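Local atomic coordinates of GAF domain-containing protein (Thermoplasma acidophilum, PDB entry 4MN7), a protein that probably reduces free methionine-R-sulfoxide back to methionine, acting as a type II free methionine-R-sulfoxide reductase built on a GAF domain. Residues A13-L18 with D26-Y31; A83-T88 with D107-K112; V94-Q99 with L130-V135. The protein carries 1 engineered substitution. All coordinates share one frame; numbering follows the deposited sequence.

Contact 1 of 3, residues A13-L18 with D26-Y31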
loop_
_atom_site.group_PDB
_atom_site.type_symbol
_atom_site.label_atom_id
_atom_site.label_comp_id
_atom_site.label_asym_id
_atom_site.label_seq_id
_atom_site.Cartn_x
_atom_site.Cartn_y
_atom_site.Cartn_z
ATOM N N ALA A 13 -4.906 -1.491 -6.514
ATOM C CA ALA A 13 -5.105 -0.017 -6.548
ATOM C C ALA A 13 -3.827 0.675 -7.063
ATOM O O ALA A 13 -3.910 1.606 -7.851
ATOM C CB ALA A 13 -5.435 0.525 -5.161
ATOM N N ALA A 14 -2.654 0.194 -6.653
ATOM C CA ALA A 14 -1.394 0.743 -7.213
ATOM C C ALA A 14 -1.278 0.543 -8.750
ATOM O O ALA A 14 -0.884 1.449 -9.503
ATOM C CB ALA A 14 -0.192 0.166 -6.483
ATOM N N CYS A 15 -1.585 -0.656 -9.232
ATOM C CA CYS A 15 -1.562 -0.890 -10.705
ATOM C C CYS A 15 -2.559 0.046 -11.410
ATOM O O CYS A 15 -2.286 0.558 -12.437
ATOM C CB CYS A 15 -1.897 -2.344 -11.052
ATOM S SG CYS A 15 -0.833 -3.658 -10.368
ATOM N N GLN A 16 -3.707 0.303 -10.800
ATOM C CA GLN A 16 -4.722 1.147 -11.393
ATOM C C GLN A 16 -4.235 2.598 -11.445
ATOM O O GLN A 16 -4.304 3.233 -12.488
ATOM C CB GLN A 16 -6.042 1.005 -10.584
ATOM C CG GLN A 16 -7.299 1.703 -11.119
ATOM C CD GLN A 16 -7.616 1.395 -12.587
ATOM O OE1 GLN A 16 -7.715 2.313 -13.391
ATOM N NE2 GLN A 16 -7.770 0.118 -12.936
ATOM N N TYR A 17 -3.771 3.142 -10.315
ATOM C CA TYR A 17 -3.139 4.428 -10.345
ATOM C C TYR A 17 -2.028 4.512 -11.389
ATOM O O TYR A 17 -1.944 5.449 -12.193
ATOM C CB TYR A 17 -2.614 4.784 -8.927
ATOM C CG TYR A 17 -1.925 6.120 -8.851
ATOM C CD1 TYR A 17 -0.592 6.217 -9.199
ATOM C CD2 TYR A 17 -2.590 7.305 -8.445
ATOM C CE1 TYR A 17 0.092 7.417 -9.135
ATOM C CE2 TYR A 17 -1.907 8.550 -8.397
ATOM C CZ TYR A 17 -0.559 8.582 -8.744
ATOM O OH TYR A 17 0.274 9.697 -8.699
ATOM N N LEU A 18 -1.132 3.540 -11.405
ATOM C CA LEU A 18 -0.026 3.625 -12.377
ATOM C C LEU A 18 -0.504 3.704 -13.842
ATOM O O LEU A 18 0.071 4.405 -14.672
ATOM C CB LEU A 18 0.982 2.470 -12.175
ATOM C CG LEU A 18 1.789 2.672 -10.884
ATOM C CD1 LEU A 18 2.493 1.399 -10.472
ATOM C CD2 LEU A 18 2.787 3.828 -10.981
ATOM N N ASP A 26 0.696 0.910 -20.402
ATOM C CA ASP A 26 -0.435 0.130 -20.927
ATOM C C ASP A 26 -0.775 -1.153 -20.190
ATOM O O ASP A 26 -1.880 -1.592 -20.283
ATOM C CB ASP A 26 -0.186 -0.197 -22.403
ATOM C CG ASP A 26 -0.204 1.054 -23.252
ATOM O OD1 ASP A 26 -1.245 1.706 -23.153
ATOM O OD2 ASP A 26 0.791 1.415 -23.908
ATOM N N TRP A 27 0.173 -1.719 -19.424
ATOM C CA TRP A 27 -0.026 -2.898 -18.622
ATOM C C TRP A 27 0.850 -2.716 -17.390
ATOM O O TRP A 27 2.003 -2.360 -17.485
ATOM C CB TRP A 27 0.389 -4.182 -19.413
ATOM C CG TRP A 27 -0.043 -5.498 -18.789
ATOM C CD1 TRP A 27 -1.215 -6.124 -18.936
ATOM C CD2 TRP A 27 0.701 -6.264 -17.854
ATOM N NE1 TRP A 27 -1.258 -7.254 -18.189
ATOM C CE2 TRP A 27 -0.087 -7.354 -17.497
ATOM C CE3 TRP A 27 1.986 -6.134 -17.289
ATOM C CZ2 TRP A 27 0.334 -8.302 -16.586
ATOM C CZ3 TRP A 27 2.413 -7.085 -16.374
ATOM C CH2 TRP A 27 1.602 -8.166 -16.053
ATOM N N VAL A 28 0.270 -2.931 -16.233
ATOM C CA VAL A 28 0.970 -2.878 -14.989
ATOM C C VAL A 28 0.709 -4.112 -14.166
ATOM O O VAL A 28 -0.427 -4.487 -13.950
ATOM C CB VAL A 28 0.553 -1.628 -14.195
ATOM C CG1 VAL A 28 1.409 -1.526 -12.927
ATOM C CG2 VAL A 28 0.753 -0.383 -15.061
ATOM N N GLY A 29 1.776 -4.725 -13.701
ATOM C CA GLY A 29 1.670 -5.882 -12.828
ATOM C C GLY A 29 2.705 -5.991 -11.739
ATOM O O GLY A 29 3.823 -5.491 -11.866
ATOM N N PHE A 30 2.303 -6.673 -10.663
ATOM C CA PHE A 30 3.178 -7.053 -9.627
ATOM C C PHE A 30 3.380 -8.555 -9.686
ATOM O O PHE A 30 2.405 -9.366 -9.527
ATOM C CB PHE A 30 2.664 -6.705 -8.245
ATOM C CG PHE A 30 2.712 -5.214 -7.883
ATOM C CD1 PHE A 30 1.870 -4.302 -8.476
ATOM C CD2 PHE A 30 3.543 -4.752 -6.878
ATOM C CE1 PHE A 30 1.895 -2.943 -8.110
ATOM C CE2 PHE A 30 3.530 -3.412 -6.495
ATOM C CZ PHE A 30 2.709 -2.511 -7.132
ATOM N N TYR A 31 4.654 -8.906 -9.853
ATOM C CA TYR A 31 5.102 -10.261 -9.717
ATOM C C TYR A 31 5.792 -10.407 -8.402
ATOM O O TYR A 31 6.560 -9.524 -8.012
ATOM C CB TYR A 31 6.087 -10.637 -10.818
ATOM C CG TYR A 31 5.443 -10.857 -12.163
ATOM C CD1 TYR A 31 4.947 -12.111 -12.516
ATOM C CD2 TYR A 31 5.367 -9.838 -13.083
ATOM C CE1 TYR A 31 4.336 -12.315 -13.720
ATOM C CE2 TYR A 31 4.811 -10.042 -14.322
ATOM C CZ TYR A 31 4.288 -11.297 -14.636
ATOM O OH TYR A 31 3.705 -11.508 -15.867
#
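Cys15 and Val28 bring helix 2-21 against strand 27-34 in the GAF fold, where helices pack on one face of an antiparallel sheet. The axes of 13-18 and 27-31 run nearly antiparallel, at 152°, and come within 7.9 Å. No hydrogen bond links the two segments; the contact rests on apolar packing and a sulfur-aromatic approach.

Its closest part centres on Cys15. With SG anti to the carbonyl carbon (chi1 -59°), the thiol extends toward the strand and meets the edge of the Phe30 ring near its plane, Cys15 SG lying 3.4 Å from Phe30 CD1. The same sulfur is 83° off the ring normal, an edge-on sulfur-aromatic contact. Behind it, Cys15 CB rests on Val28 CG1 at 3.9 Å.

Ordinary van der Waals contacts flank that close approach. The Leu18 side chain crosses that of Val28 at about a right angle, and Ala14 CB comes obliquely to the ring, 4.0 Å from Phe30 CZ. Every residue that touches here is buried; the solvent side lies at the partly exposed Ala13, Gln16 and Asp26, which make no contact across the pair. The helix also faces the second subunit, whose Phe6 meets Tyr17 edge-to-face. At Leu18 both CB and CD1 lie against the valine, the nearest pair being Leu18 CD1 and Val28 CG1 at 4.0 Å.

Contact 2 of 3, residues A83-T88 with D107-K112. Engineered in segment 83-88: Ser84 (natural residue Cys).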
loop_
_atom_site.group_PDB
_atom_site.type_symbol
_atom_site.label_atom_id
_atom_site.label_comp_id
_atom_site.label_asym_id
_atom_site.label_seq_id
_atom_site.Cartn_x
_atom_site.Cartn_y
_atom_site.Cartn_z
ATOM N N ALA A 83 7.975 -10.179 -25.818
ATOM C CA ALA A 83 6.972 -9.625 -24.908
ATOM C C ALA A 83 5.782 -10.566 -24.738
ATOM O O ALA A 83 5.700 -11.625 -25.357
ATOM C CB ALA A 83 6.524 -8.199 -25.352
ATOM N N SER A 84 4.889 -10.164 -23.846
ATOM C CA SER A 84 3.650 -10.861 -23.576
ATOM C C SER A 84 2.527 -10.374 -24.465
ATOM O O SER A 84 1.496 -11.004 -24.540
ATOM C CB SER A 84 3.250 -10.639 -22.106
ATOM O OG SER A 84 4.201 -11.195 -21.214
ATOM N N PHE A 85 2.724 -9.239 -25.121
ATOM C CA PHE A 85 1.698 -8.618 -25.937
ATOM C C PHE A 85 2.351 -8.079 -27.171
ATOM O O PHE A 85 3.507 -7.565 -27.144
ATOM C CB PHE A 85 0.918 -7.481 -25.234
ATOM C CG PHE A 85 0.462 -7.847 -23.885
ATOM C CD1 PHE A 85 -0.582 -8.706 -23.726
ATOM C CD2 PHE A 85 1.154 -7.375 -22.753
ATOM C CE1 PHE A 85 -0.995 -9.052 -22.469
ATOM C CE2 PHE A 85 0.761 -7.731 -21.489
ATOM C CZ PHE A 85 -0.318 -8.572 -21.343
ATOM N N PRO A 86 1.635 -8.245 -28.289
ATOM C CA PRO A 86 2.249 -7.898 -29.539
ATOM C C PRO A 86 2.351 -6.391 -29.695
ATOM O O PRO A 86 3.302 -5.905 -30.342
ATOM C CB PRO A 86 1.329 -8.568 -30.591
ATOM C CG PRO A 86 0.073 -8.910 -29.898
ATOM C CD PRO A 86 0.371 -9.006 -28.439
ATOM N N SER A 87 1.413 -5.653 -29.087
ATOM C CA SER A 87 1.517 -4.179 -29.103
ATOM C C SER A 87 2.717 -3.586 -28.351
ATOM O O SER A 87 3.121 -2.468 -28.632
ATOM C CB SER A 87 0.235 -3.539 -28.629
ATOM O OG SER A 87 -0.099 -3.943 -27.347
ATOM N N THR A 88 3.344 -4.347 -27.456
ATOM C CA THR A 88 4.350 -3.760 -26.599
ATOM C C THR A 88 5.566 -3.373 -27.390
ATOM O O THR A 88 6.128 -4.171 -28.070
ATOM C CB THR A 88 4.793 -4.774 -25.517
ATOM O OG1 THR A 88 3.685 -5.039 -24.641
ATOM C CG2 THR A 88 5.957 -4.213 -24.747
ATOM N N ASP A 107 6.233 -4.772 -13.157
ATOM C CA ASP A 107 6.452 -4.937 -14.578
ATOM C C ASP A 107 5.472 -4.096 -15.324
ATOM O O ASP A 107 4.249 -4.251 -15.159
ATOM C CB ASP A 107 6.227 -6.420 -14.933
ATOM C CG ASP A 107 6.495 -6.760 -16.400
ATOM O OD1 ASP A 107 7.282 -6.034 -17.065
ATOM O OD2 ASP A 107 5.924 -7.785 -16.888
ATOM N N ILE A 108 5.987 -3.204 -16.159
ATOM C CA ILE A 108 5.113 -2.328 -16.955
ATOM C C ILE A 108 5.480 -2.361 -18.444
ATOM O O ILE A 108 6.631 -2.161 -18.825
ATOM C CB ILE A 108 5.243 -0.872 -16.448
ATOM C CG1 ILE A 108 4.930 -0.796 -14.975
ATOM C CG2 ILE A 108 4.301 0.036 -17.191
ATOM C CD1 ILE A 108 5.099 0.596 -14.339
ATOM N N ASP A 109 4.468 -2.523 -19.279
ATOM C CA ASP A 109 4.580 -2.542 -20.733
ATOM C C ASP A 109 3.981 -1.225 -21.255
ATOM O O ASP A 109 2.944 -0.732 -20.753
ATOM C CB ASP A 109 3.661 -3.644 -21.368
ATOM C CG ASP A 109 4.207 -5.071 -21.196
ATOM O OD1 ASP A 109 4.261 -5.549 -20.064
ATOM O OD2 ASP A 109 4.536 -5.728 -22.200
ATOM N N SER A 110 4.616 -0.706 -22.290
ATOM C CA SER A 110 4.095 0.373 -23.067
ATOM C C SER A 110 4.013 -0.042 -24.550
ATOM O O SER A 110 4.973 -0.612 -25.073
ATOM C CB SER A 110 5.057 1.544 -23.008
ATOM O OG SER A 110 4.481 2.637 -23.739
ATOM N N ASP A 111 2.938 0.397 -25.217
ATOM C CA ASP A 111 2.799 0.281 -26.667
ATOM C C ASP A 111 3.655 1.291 -27.416
ATOM O O ASP A 111 3.795 1.168 -28.615
ATOM C CB ASP A 111 1.342 0.453 -27.104
ATOM C CG ASP A 111 0.457 -0.667 -26.638
ATOM O OD1 ASP A 111 0.974 -1.715 -26.189
ATOM O OD2 ASP A 111 -0.786 -0.511 -26.669
ATOM N N LYS A 112 4.249 2.258 -26.715
ATOM C CA LYS A 112 5.110 3.272 -27.340
ATOM C C LYS A 112 6.537 2.902 -27.136
ATOM O O LYS A 112 6.905 2.215 -26.183
ATOM C CB LYS A 112 4.865 4.646 -26.714
ATOM C CG LYS A 112 3.395 5.060 -26.690
ATOM C CD LYS A 112 2.887 5.618 -28.021
ATOM C CE LYS A 112 1.681 4.850 -28.571
ATOM N NZ LYS A 112 0.609 4.579 -27.574
HETATM O O HOH W 1 2.428 -0.885 -30.500
HETATM O O HOH W 2 1.392 -3.319 -23.899
#
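Thr88 and Ser87, in the loop leading into strand 90-98, offer their hydroxyls to Asp109 near the end of strand 101-110 and to Asp111 just beyond it. These hydrogen bonds carry the contact. Thr88 OG1 donates to Asp109 OD2 over 2.7 Å, reaching the oxygen on its anti side and 17° out of the carboxylate plane. Ser87 OG donates to Asp111 OD1, also over 2.7 Å, but from above that carboxylate, 47° out of plane. The serine hydroxyl sits between its backbone N and carbonyl carbon (chi1 59°), which turns it to the aspartate. The loop also carries Ser84, engineered from the natural cysteine; since these reductases work through cysteine thiols, it may border the active site.

Water adds a second layer. One molecule donates both to Thr88 OG1 and, at 2.8 Å, to Asp111 OD1, tying the two hydroxyl-carboxylate pairs together; another bridges Ser87 O and Asp111 O. With an alanine at Asp111, Ser87 OG and the bridging water would probably lose the acceptor they share.

Weaker contacts fill in around these bonds. Asp111 CA makes a CA-H...O contact with Ser87 O at 3.4 Å, and Thr88 CA makes one with Ser110 O at 3.6 Å. The edge of the Phe85 ring lies near Asp109 OD2, its plane steeply inclined to the carboxylate.

Ser110 OG accepts from Lys112 N in an ST turn and is also bonded to Lys24 O, fixing the chain where the strand ends. Strand 101-110 runs between strands 27-34 and 90-98, and Phe85 meets the Trp27 ring beside it.

Contact 3 of 3, residues V94-Q99 with L130-V135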
loop_
_atom_site.group_PDB
_atom_site.type_symbol
_atom_site.label_atom_id
_atom_site.label_comp_id
_atom_site.label_asym_id
_atom_site.label_seq_id
_atom_site.Cartn_x
_atom_site.Cartn_y
_atom_site.Cartn_z
ATOM N N VAL A 94 10.947 -3.188 -12.394
ATOM C CA VAL A 94 11.570 -2.494 -11.281
ATOM C C VAL A 94 11.479 -3.417 -10.102
ATOM O O VAL A 94 10.388 -3.835 -9.762
ATOM C CB VAL A 94 10.727 -1.284 -10.968
ATOM C CG1 VAL A 94 11.235 -0.613 -9.724
ATOM C CG2 VAL A 94 10.715 -0.337 -12.164
ATOM N N PRO A 95 12.608 -3.815 -9.507
ATOM C CA PRO A 95 12.598 -4.736 -8.349
ATOM C C PRO A 95 11.944 -4.154 -7.127
ATOM O O PRO A 95 12.084 -2.958 -6.875
ATOM C CB PRO A 95 14.072 -4.968 -8.063
ATOM C CG PRO A 95 14.747 -3.821 -8.694
ATOM C CD PRO A 95 13.963 -3.419 -9.854
ATOM N N VAL A 96 11.223 -4.992 -6.387
ATOM C CA VAL A 96 10.651 -4.617 -5.071
ATOM C C VAL A 96 11.538 -5.226 -4.020
ATOM O O VAL A 96 11.706 -6.405 -4.013
ATOM C CB VAL A 96 9.205 -5.093 -4.887
ATOM C CG1 VAL A 96 8.689 -4.824 -3.428
ATOM C CG2 VAL A 96 8.338 -4.403 -5.936
ATOM N N ARG A 97 12.174 -4.410 -3.207
ATOM C CA ARG A 97 13.071 -4.911 -2.199
ATOM C C ARG A 97 12.594 -4.872 -0.729
ATOM O O ARG A 97 11.947 -3.919 -0.240
ATOM C CB ARG A 97 14.369 -4.138 -2.249
ATOM C CG ARG A 97 15.034 -4.203 -3.595
ATOM C CD ARG A 97 16.111 -3.137 -3.645
ATOM N NE ARG A 97 16.789 -3.182 -4.907
ATOM C CZ ARG A 97 17.178 -2.127 -5.577
ATOM N NH1 ARG A 97 17.003 -0.937 -5.077
ATOM N NH2 ARG A 97 17.814 -2.276 -6.728
ATOM N N TYR A 98 12.984 -5.913 -0.004
ATOM C CA TYR A 98 12.616 -6.074 1.408
ATOM C C TYR A 98 13.859 -6.539 2.139
ATOM O O TYR A 98 14.394 -7.585 1.872
ATOM C CB TYR A 98 11.465 -7.039 1.531
ATOM C CG TYR A 98 10.816 -7.091 2.919
ATOM C CD1 TYR A 98 11.323 -7.958 3.937
ATOM C CD2 TYR A 98 9.741 -6.267 3.233
ATOM C CE1 TYR A 98 10.738 -8.000 5.212
ATOM C CE2 TYR A 98 9.143 -6.315 4.488
ATOM C CZ TYR A 98 9.634 -7.193 5.469
ATOM O OH TYR A 98 9.027 -7.199 6.706
ATOM N N GLN A 99 14.358 -5.681 3.008
ATOM C CA GLN A 99 15.639 -5.901 3.662
ATOM C C GLN A 99 16.755 -6.026 2.658
ATOM O O GLN A 99 17.504 -6.952 2.732
ATOM C CB GLN A 99 15.532 -7.123 4.596
ATOM C CG GLN A 99 14.675 -6.735 5.794
ATOM C CD GLN A 99 14.079 -7.882 6.534
ATOM O OE1 GLN A 99 14.036 -8.994 6.048
ATOM N NE2 GLN A 99 13.595 -7.610 7.717
ATOM N N LEU A 130 7.849 2.050 -1.397
ATOM C CA LEU A 130 6.690 2.316 -0.549
ATOM C C LEU A 130 5.736 1.108 -0.466
ATOM O O LEU A 130 5.125 0.860 0.565
ATOM C CB LEU A 130 5.918 3.552 -1.014
ATOM C CG LEU A 130 6.691 4.871 -1.071
ATOM C CD1 LEU A 130 5.887 5.977 -1.733
ATOM C CD2 LEU A 130 7.108 5.261 0.284
ATOM N N MET A 131 5.653 0.341 -1.538
ATOM C CA MET A 131 4.772 -0.813 -1.643
ATOM C C MET A 131 5.380 -2.088 -1.090
ATOM O O MET A 131 4.657 -3.079 -0.885
ATOM C CB MET A 131 4.375 -1.080 -3.109
ATOM C CG MET A 131 3.518 0.054 -3.710
ATOM S SD MET A 131 1.943 0.218 -2.798
ATOM C CE MET A 131 1.140 -1.333 -3.202
ATOM N N ALA A 132 6.663 -2.072 -0.772
ATOM C CA ALA A 132 7.311 -3.335 -0.409
ATOM C C ALA A 132 6.700 -4.125 0.753
ATOM O O ALA A 132 6.576 -5.334 0.649
ATOM C CB ALA A 132 8.771 -3.140 -0.184
ATOM N N PRO A 133 6.299 -3.465 1.839
ATOM C CA PRO A 133 5.740 -4.312 2.903
ATOM C C PRO A 133 4.505 -5.023 2.458
ATOM O O PRO A 133 4.221 -6.142 2.861
ATOM C CB PRO A 133 5.391 -3.285 4.013
ATOM C CG PRO A 133 6.487 -2.254 3.850
ATOM C CD PRO A 133 6.690 -2.134 2.357
ATOM N N LEU A 134 3.739 -4.355 1.615
ATOM C CA LEU A 134 2.547 -4.943 1.159
ATOM C C LEU A 134 2.827 -6.106 0.237
ATOM O O LEU A 134 2.197 -7.120 0.340
ATOM C CB LEU A 134 1.662 -3.926 0.456
ATOM C CG LEU A 134 1.072 -2.861 1.366
ATOM C CD1 LEU A 134 0.720 -1.634 0.536
ATOM C CD2 LEU A 134 -0.143 -3.443 2.033
ATOM N N VAL A 135 3.739 -5.947 -0.695
ATOM C CA VAL A 135 4.102 -7.031 -1.641
ATOM C C VAL A 135 4.703 -8.196 -0.845
ATOM O O VAL A 135 4.518 -9.336 -1.168
ATOM C CB VAL A 135 5.197 -6.567 -2.603
ATOM C CG1 VAL A 135 5.796 -7.755 -3.364
ATOM C CG2 VAL A 135 4.637 -5.588 -3.570
#
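Helix 118-136, the closing helix of the GAF fold, lies across strand 90-98 here, with Val96 set against Ala132 and Val135. The short axes of 94-98 and 130-135 cross at -71° and approach to 7.4 Å, so the helix passes steeply over the strand and only a few residues can meet.

Val96 supplies one methyl to the crossing. CG1 lies anti to the backbone N (chi1 173°), a placing that carries it to the helix backbone: Val96 CG1 is 3.6 Å from Ala132 CA and 3.7 Å from Ala132 CB. The same methyl meets the branch point of the next turn, with Val96 CG1 4.0 Å from Val135 CB and both Val135 methyls only slightly farther off. Ala132 is the helix residue that comes closest, its CB 3.3 Å from Arg97 O, which is consistent with a side chain of a single methyl at this point.

Toward the outer end, contact becomes looser. The Tyr98 ring turns an edge to Pro133, Tyr98 CE2 standing 4.3 Å from Pro133 CA, while its ring stacks with His136 farther along the helix. Arg97 points away from the helix, and its NE is hydrogen-bonded to Asn67. Around Pro133 the helix is kinked: the regular bonds are missing at Pro133 and Leu134, whose N bonds weakly to Met131 O.

Val135 reaches beyond this crossing to Met11 on helix 2-21 and to Phe30 and Val32 on strand 27-34; Pro133 and Leu134 pack on Leu130 of the second subunit, and strand 90-98 pairs with strand 101-110 beside it.

All three contacts reach one antiparallel sheet, but their chemistry follows their place. Contact 1 is wholly buried, while contact 3 is buried at its valines and opens to the surface at Arg97 and Tyr98; both are apolar, without hydrogen bonds across, and both lie beside the second subunit. They meet where Phe30 CD2 packs on Val135 CG2 at 3.6 Å. Contact 2, where a loop rather than a helix meets the sheet, is partly buried and held by hydroxyls, carboxylates and water. It joins contact 1 through Asp26 OD2 and Asp111 N, a probable hydrogen bond, whereas contacts 2 and 3, centres about 23 Å apart, do not touch.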